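Local coordinates for N-terminus Plasma serine protease inhibitor (Homo sapiens, PDB 3DY0), which inhibits serine proteases in blood plasma and other body fluids in a heparin-dependent manner, using a reactive centre loop that the target protease cleaves, at residues Ala130-Gln135 with Lys153-Asn158; Ser309-Lys314 with Thr330-Thr335. All blocks are in the same frame, centred on the assembly; numbering follows the deposited sequence.

Interaction 1 (Ala130-Gln135 with Lys153-Asn158)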
ATOM      1  N   ALA A 130      17.021  21.194  -0.141  1.00 18.31           N
ATOM      2  CA  ALA A 130      17.784  20.220   0.634  1.00 17.60           C
ATOM      3  C   ALA A 130      17.239  20.112   2.053  1.00 16.88           C
ATOM      4  O   ALA A 130      17.074  19.012   2.584  1.00 17.04           O
ATOM      5  CB  ALA A 130      19.255  20.612   0.673  1.00 17.77           C
ATOM      6  N   GLY A 131      16.961  21.262   2.660  1.00 16.25           N
ATOM      7  CA  GLY A 131      16.440  21.281   4.014  1.00 15.52           C
ATOM      8  C   GLY A 131      15.034  20.720   4.104  1.00 14.66           C
ATOM      9  O   GLY A 131      14.693  20.065   5.086  1.00 15.39           O
ATOM     10  N   ALA A 132      14.221  20.978   3.084  1.00 15.82           N
ATOM     11  CA  ALA A 132      12.845  20.485   3.061  1.00 15.45           C
ATOM     12  C   ALA A 132      12.846  18.963   2.961  1.00 16.50           C
ATOM     13  O   ALA A 132      12.078  18.283   3.649  1.00 15.03           O
ATOM     14  CB  ALA A 132      12.089  21.089   1.882  1.00 15.45           C
ATOM     15  N   MET A 133      13.708  18.427   2.102  1.00 16.07           N
ATOM     16  CA  MET A 133      13.795  16.982   1.944  1.00 15.28           C
ATOM     17  C   MET A 133      14.255  16.323   3.233  1.00 15.54           C
ATOM     18  O   MET A 133      13.742  15.273   3.618  1.00 13.60           O
ATOM     19  CB  MET A 133      14.756  16.608   0.810  1.00 16.58           C
ATOM     20  CG  MET A 133      14.203  16.833  -0.585  1.00 17.16           C
ATOM     21  SD  MET A 133      15.187  15.995  -1.850  1.00 19.45           S
ATOM     22  CE  MET A 133      16.571  17.144  -1.974  1.00 18.63           C
ATOM     23  N   LYS A 134      15.225  16.933   3.908  1.00 14.02           N
ATOM     24  CA  LYS A 134      15.718  16.365   5.151  1.00 15.57           C
ATOM     25  C   LYS A 134      14.617  16.348   6.208  1.00 15.49           C
ATOM     26  O   LYS A 134      14.417  15.346   6.892  1.00 15.52           O
ATOM     27  CB  LYS A 134      16.919  17.162   5.666  1.00 17.98           C
ATOM     28  CG  LYS A 134      17.489  16.624   6.969  1.00 20.65           C
ATOM     29  CD  LYS A 134      18.712  17.412   7.402  1.00 23.17           C
ATOM     30  CE  LYS A 134      19.270  16.886   8.710  1.00 26.73           C
ATOM     31  NZ  LYS A 134      18.272  16.982   9.810  1.00 28.86           N
ATOM     32  N   GLN A 135      13.903  17.460   6.332  1.00 14.20           N
ATOM     33  CA  GLN A 135      12.826  17.563   7.308  1.00 13.35           C
ATOM     34  C   GLN A 135      11.753  16.500   7.076  1.00 13.01           C
ATOM     35  O   GLN A 135      11.381  15.763   7.993  1.00 14.06           O
ATOM     36  CB  GLN A 135      12.191  18.955   7.240  1.00 15.09           C
ATOM     37  CG  GLN A 135      10.885  19.077   8.010  1.00 17.03           C
ATOM     38  CD  GLN A 135      10.222  20.429   7.827  1.00 19.75           C
ATOM     39  OE1 GLN A 135      10.391  21.082   6.797  1.00 22.16           O
ATOM     40  NE2 GLN A 135       9.449  20.846   8.821  1.00 19.59           N
ATOM     41  N   LYS A 153      13.315  12.617  -3.337  1.00 18.70           N
ATOM     42  CA  LYS A 153      14.616  12.756  -3.982  1.00 21.36           C
ATOM     43  C   LYS A 153      14.575  13.870  -5.021  1.00 22.62           C
ATOM     44  O   LYS A 153      13.619  13.981  -5.783  1.00 23.04           O
ATOM     45  CB  LYS A 153      15.030  11.442  -4.656  1.00 21.10           C
ATOM     46  CG  LYS A 153      15.412  10.340  -3.685  1.00 24.42           C
ATOM     47  CD  LYS A 153      15.878   9.093  -4.421  1.00 26.07           C
ATOM     48  CE  LYS A 153      16.317   8.008  -3.450  1.00 28.13           C
ATOM     49  NZ  LYS A 153      15.193   7.550  -2.586  1.00 28.77           N
ATOM     50  N   ASN A 154      15.624  14.690  -5.036  1.00 25.34           N
ATOM     51  CA  ASN A 154      15.750  15.802  -5.973  1.00 28.79           C
ATOM     52  C   ASN A 154      14.454  16.613  -6.062  1.00 28.71           C
ATOM     53  O   ASN A 154      13.929  16.852  -7.151  1.00 28.47           O
ATOM     54  CB  ASN A 154      16.142  15.270  -7.355  1.00 31.86           C
ATOM     55  CG  ASN A 154      16.692  16.352  -8.263  1.00 34.72           C
ATOM     56  OD1 ASN A 154      17.602  17.093  -7.886  1.00 36.67           O
ATOM     57  ND2 ASN A 154      16.151  16.442  -9.471  1.00 37.93           N
ATOM     58  N   LEU A 155      13.959  17.043  -4.906  1.00 28.48           N
ATOM     59  CA  LEU A 155      12.724  17.815  -4.806  1.00 29.17           C
ATOM     60  C   LEU A 155      12.646  19.010  -5.753  1.00 31.56           C
ATOM     61  O   LEU A 155      13.569  19.819  -5.833  1.00 30.88           O
ATOM     62  CB  LEU A 155      12.530  18.288  -3.363  1.00 27.42           C
ATOM     63  CG  LEU A 155      11.215  18.996  -3.021  1.00 25.60           C
ATOM     64  CD1 LEU A 155      10.035  18.103  -3.377  1.00 25.88           C
ATOM     65  CD2 LEU A 155      11.198  19.337  -1.541  1.00 25.59           C
ATOM     66  N   ASP A 156      11.515  19.107  -6.449  1.00 34.06           N
ATOM     67  CA  ASP A 156      11.238  20.165  -7.419  1.00 36.59           C
ATOM     68  C   ASP A 156      11.856  21.530  -7.120  1.00 37.30           C
ATOM     69  O   ASP A 156      12.652  22.034  -7.912  1.00 37.93           O
ATOM     70  CB  ASP A 156       9.724  20.328  -7.587  1.00 37.80           C
ATOM     71  N   SER A 157      11.474  22.111  -5.984  1.00 37.34           N
ATOM     72  CA  SER A 157      11.937  23.428  -5.526  1.00 35.53           C
ATOM     73  C   SER A 157      10.809  24.429  -5.729  1.00 34.17           C
ATOM     74  O   SER A 157      10.812  25.516  -5.151  1.00 33.97           O
ATOM     75  CB  SER A 157      13.181  23.897  -6.284  1.00 36.62           C
ATOM     76  N   ASN A 158       9.849  24.047  -6.565  1.00 32.29           N
ATOM     77  CA  ASN A 158       8.680  24.870  -6.844  1.00 29.06           C
ATOM     78  C   ASN A 158       7.555  24.332  -5.963  1.00 26.94           C
ATOM     79  O   ASN A 158       6.398  24.732  -6.092  1.00 25.12           O
ATOM     80  CB  ASN A 158       8.286  24.754  -8.317  1.00 30.26           C
TER
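Met133 and Leu155 carry this contact, their side chains sliding past one another in opposite directions. The thioether sulfur faces mainly backbone: Leu155 N points its hydrogen at Met133 SD in a weak but nearly straight hydrogen bond (3.5 Å, 166° at the hydrogen), and Asn154 N lies at the same 3.5 Å from Met133 SD. A bend about the CG-SD bond (chi3 -78°) carries Met133 CE along the loop too, to 3.9 Å from Leu155 N. Nearer the helix, the contact is purely apolar. Met133 CG rests on Leu155 CB at 3.6 Å, and the CD2 branch of Leu155 reaches Ala132 CB at 3.9 Å.

Asn154, with its positive phi of 46°, forms the bend from which the chain presents Leu155 to the helix. Farther out, Phe126 packs against both Ala132 and Leu155, and Gln135, three residues after Ala132, is hydrogen-bonded to Thr124 OG1 and the carbonyl of Pro123. The amine of Lys153 turns back to the carbonyl of Asp150.

In serpin terms, helix 129-143 is helix F, and 153-158 belongs to the connection that returns from it to strand 159-172 of sheet A. The chemistry implies a hydrophobic seat with one soft polar contact: the sulfur gives a loop amide a weak acceptor while its neighbouring methylene packs on leucine.

Interaction 2 (Ser309-Lys314 with Thr330-Thr335)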
ATOM      1  N   SER A 309       2.098  17.992  -8.643  1.00 14.18           N
ATOM      2  CA  SER A 309       3.185  17.695  -9.572  1.00 14.32           C
ATOM      3  C   SER A 309       3.455  16.200  -9.597  1.00 14.95           C
ATOM      4  O   SER A 309       3.708  15.621 -10.653  1.00 16.36           O
ATOM      5  CB  SER A 309       4.455  18.451  -9.169  1.00 15.95           C
ATOM      6  OG  SER A 309       4.789  18.229  -7.812  1.00 15.76           O
ATOM      7  N   GLU A 310       3.406  15.575  -8.429  1.00 14.65           N
ATOM      8  CA  GLU A 310       3.628  14.142  -8.362  1.00 16.14           C
ATOM      9  C   GLU A 310       3.126  13.542  -7.056  1.00 13.92           C
ATOM     10  O   GLU A 310       2.884  14.253  -6.079  1.00 12.93           O
ATOM     11  CB  GLU A 310       5.117  13.827  -8.563  1.00 20.84           C
ATOM     12  CG  GLU A 310       6.057  14.348  -7.487  1.00 25.01           C
ATOM     13  CD  GLU A 310       7.517  14.283  -7.917  1.00 28.19           C
ATOM     14  OE1 GLU A 310       7.951  15.155  -8.702  1.00 31.55           O
ATOM     15  OE2 GLU A 310       8.231  13.354  -7.485  1.00 27.54           O
ATOM     16  N   MET A 311       2.931  12.230  -7.070  1.00 11.65           N
ATOM     17  CA  MET A 311       2.492  11.507  -5.887  1.00  9.89           C
ATOM     18  C   MET A 311       3.418  10.309  -5.818  1.00  8.76           C
ATOM     19  O   MET A 311       3.216   9.313  -6.513  1.00  9.71           O
ATOM     20  CB  MET A 311       1.045  11.036  -6.031  1.00 11.69           C
ATOM     21  CG  MET A 311       0.500  10.418  -4.750  1.00 12.40           C
ATOM     22  SD  MET A 311      -1.174   9.776  -4.895  1.00 16.73           S
ATOM     23  CE  MET A 311      -2.107  11.294  -4.909  1.00 17.51           C
ATOM     24  N   VAL A 312       4.441  10.415  -4.978  0.50  9.80           N
ATOM     25  CA  VAL A 312       5.419   9.345  -4.830  0.50  9.09           C
ATOM     26  C   VAL A 312       5.023   8.345  -3.751  0.50  9.67           C
ATOM     27  O   VAL A 312       4.519   8.722  -2.693  0.50  9.95           O
ATOM     28  CB  VAL A 312       6.817   9.922  -4.503  0.50 10.17           C
ATOM     29  CG1 VAL A 312       7.274  10.836  -5.633  0.50 10.51           C
ATOM     30  CG2 VAL A 312       6.778  10.685  -3.194  0.50 11.57           C
ATOM     31  N   HIS A 313       5.248   7.064  -4.030  1.00  8.56           N
ATOM     32  CA  HIS A 313       4.923   6.000  -3.086  1.00  8.16           C
ATOM     33  C   HIS A 313       6.133   5.085  -2.951  1.00  9.05           C
ATOM     34  O   HIS A 313       6.775   4.745  -3.946  1.00 10.29           O
ATOM     35  CB  HIS A 313       3.728   5.170  -3.583  1.00  8.28           C
ATOM     36  CG  HIS A 313       3.242   4.152  -2.591  1.00  9.41           C
ATOM     37  ND1 HIS A 313       2.543   4.497  -1.454  1.00  8.34           N
ATOM     38  CD2 HIS A 313       3.371   2.805  -2.557  1.00  7.54           C
ATOM     39  CE1 HIS A 313       2.260   3.406  -0.762  1.00  9.83           C
ATOM     40  NE2 HIS A 313       2.752   2.365  -1.410  1.00  7.75           N
ATOM     41  N   LYS A 314       6.450   4.704  -1.720  1.00  8.51           N
ATOM     42  CA  LYS A 314       7.553   3.790  -1.457  1.00  8.05           C
ATOM     43  C   LYS A 314       7.027   2.813  -0.426  1.00  8.00           C
ATOM     44  O   LYS A 314       6.440   3.222   0.576  1.00  8.10           O
ATOM     45  CB  LYS A 314       8.764   4.535  -0.892  1.00  9.99           C
ATOM     46  CG  LYS A 314       9.942   3.632  -0.538  1.00 15.43           C
ATOM     47  CD  LYS A 314      10.506   2.942  -1.767  1.00 19.79           C
ATOM     48  CE  LYS A 314      11.714   2.082  -1.410  1.00 20.64           C
ATOM     49  NZ  LYS A 314      12.802   2.896  -0.797  1.00 22.45           N
ATOM     50  N   THR A 330       3.341   7.764   1.281  1.00  7.48           N
ATOM     51  CA  THR A 330       2.901   8.382   0.040  1.00  8.60           C
ATOM     52  C   THR A 330       3.076   9.884   0.227  1.00  9.51           C
ATOM     53  O   THR A 330       2.596  10.448   1.209  1.00  9.25           O
ATOM     54  CB  THR A 330       1.416   8.072  -0.246  1.00  8.92           C
ATOM     55  OG1 THR A 330       1.232   6.654  -0.321  1.00  7.38           O
ATOM     56  CG2 THR A 330       0.977   8.703  -1.561  1.00 10.11           C
ATOM     57  N   GLY A 331       3.797  10.512  -0.698  1.00  8.25           N
ATOM     58  CA  GLY A 331       4.014  11.943  -0.618  1.00  9.20           C
ATOM     59  C   GLY A 331       3.353  12.616  -1.800  1.00  8.29           C
ATOM     60  O   GLY A 331       3.734  12.381  -2.948  1.00  8.78           O
ATOM     61  N   THR A 332       2.342  13.435  -1.524  1.00  8.27           N
ATOM     62  CA  THR A 332       1.623  14.147  -2.572  1.00  7.83           C
ATOM     63  C   THR A 332       2.175  15.567  -2.604  1.00  9.54           C
ATOM     64  O   THR A 332       2.019  16.328  -1.648  1.00  9.13           O
ATOM     65  CB  THR A 332       0.112  14.155  -2.286  1.00  9.70           C
ATOM     66  OG1 THR A 332      -0.365  12.802  -2.248  1.00  9.38           O
ATOM     67  CG2 THR A 332      -0.634  14.913  -3.364  1.00 10.59           C
ATOM     68  N   ILE A 333       2.836  15.907  -3.707  1.00  9.89           N
ATOM     69  CA  ILE A 333       3.477  17.208  -3.855  1.00 11.01           C
ATOM     70  C   ILE A 333       2.670  18.227  -4.656  1.00  9.98           C
ATOM     71  O   ILE A 333       2.269  17.957  -5.787  1.00 12.36           O
ATOM     72  CB  ILE A 333       4.863  17.029  -4.506  1.00 12.38           C
ATOM     73  CG1 ILE A 333       5.668  15.984  -3.721  1.00 14.36           C
ATOM     74  CG2 ILE A 333       5.602  18.367  -4.549  1.00 14.31           C
ATOM     75  CD1 ILE A 333       7.039  15.668  -4.313  1.00 15.50           C
ATOM     76  N   PHE A 334       2.441  19.396  -4.056  1.00 11.01           N
ATOM     77  CA  PHE A 334       1.693  20.478  -4.701  1.00 12.57           C
ATOM     78  C   PHE A 334       2.639  21.592  -5.126  1.00 14.68           C
ATOM     79  O   PHE A 334       3.574  21.926  -4.401  1.00 15.43           O
ATOM     80  CB  PHE A 334       0.659  21.088  -3.751  1.00 12.89           C
ATOM     81  CG  PHE A 334      -0.367  20.116  -3.248  1.00 13.58           C
ATOM     82  CD1 PHE A 334      -0.064  19.244  -2.212  1.00 12.76           C
ATOM     83  CD2 PHE A 334      -1.645  20.091  -3.797  1.00 13.59           C
ATOM     84  CE1 PHE A 334      -1.022  18.360  -1.725  1.00 11.96           C
ATOM     85  CE2 PHE A 334      -2.611  19.209  -3.318  1.00 13.63           C
ATOM     86  CZ  PHE A 334      -2.299  18.342  -2.279  1.00 13.17           C
ATOM     87  N   THR A 335       2.378  22.170  -6.296  1.00 17.32           N
ATOM     88  CA  THR A 335       3.189  23.267  -6.822  1.00 21.68           C
ATOM     89  C   THR A 335       2.285  24.382  -7.341  1.00 23.66           C
ATOM     90  O   THR A 335       1.091  24.170  -7.563  1.00 22.06           O
ATOM     91  CB  THR A 335       4.092  22.804  -7.989  1.00 22.09           C
ATOM     92  OG1 THR A 335       3.278  22.310  -9.061  1.00 22.75           O
ATOM     93  CG2 THR A 335       5.039  21.711  -7.531  1.00 24.97           C
TER
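Gly331 and Val312 form a hydrogen-bonded pair of an antiparallel hairpin in the serpin's sheet A, where 330-335, from the inserted reactive centre loop of this cleaved inhibitor, runs beside 309-314. Gly331 N donates to Val312 O at 2.8 Å, in the carbonyl plane, and Val312 N returns a bond to Gly331 O at 2.9 Å. Each of these carbonyls also meets a CA-H, from Thr330 and Met311 respectively. Farther along, Ile333 N gives a nearly straight bond to Glu310 O (2.9 Å, 170°). Ile333 O takes two donors from one residue: Ser309 N at 2.9 Å and, from above the carbonyl plane, Ser309 OG at 3.2 Å.

Glu310 and Ile333 lie side by side on one face, aliphatic CG against CD1, while the carboxylate is held by Gln277. On the other face Met311 and Thr332 run alongside each other, and helix 33-45 covers Met311, His313 and Thr330. The outward backbone bonds of Thr330 and Thr332 go to Asn165 and Met163 of strand 159-172. His313 is tied at both ring nitrogens, NE2 to the backbone N of Ser32 and ND1, at the ring edge, to Thr330 OG1 at 2.8 Å, a hydroxyl that also bonds Ser35 OG.

Overall arrangement
After the helices and strands of its first 128 residues, the chain runs along helix 129-143 and turns back, so that interaction 1 closes a loop with 17 residues between its segments. It then enters strand 159-172. Much later, interaction 2 pairs strand 307-319 with strand 323-335 across the hairpin turn, with 15 intervening residues. The two loops are in series; they neither nest nor cross. In space, however, the contacts adjoin, their centres about 12 Å apart: Leu155 CD1 packs on Ile333 CD1 at 4.0 Å. Interaction 1 thus seats the helix on its return loop, interaction 2 joins two neighbouring strands of the sheet beside it, and strand 159-172, pairing with 323-335, connects them.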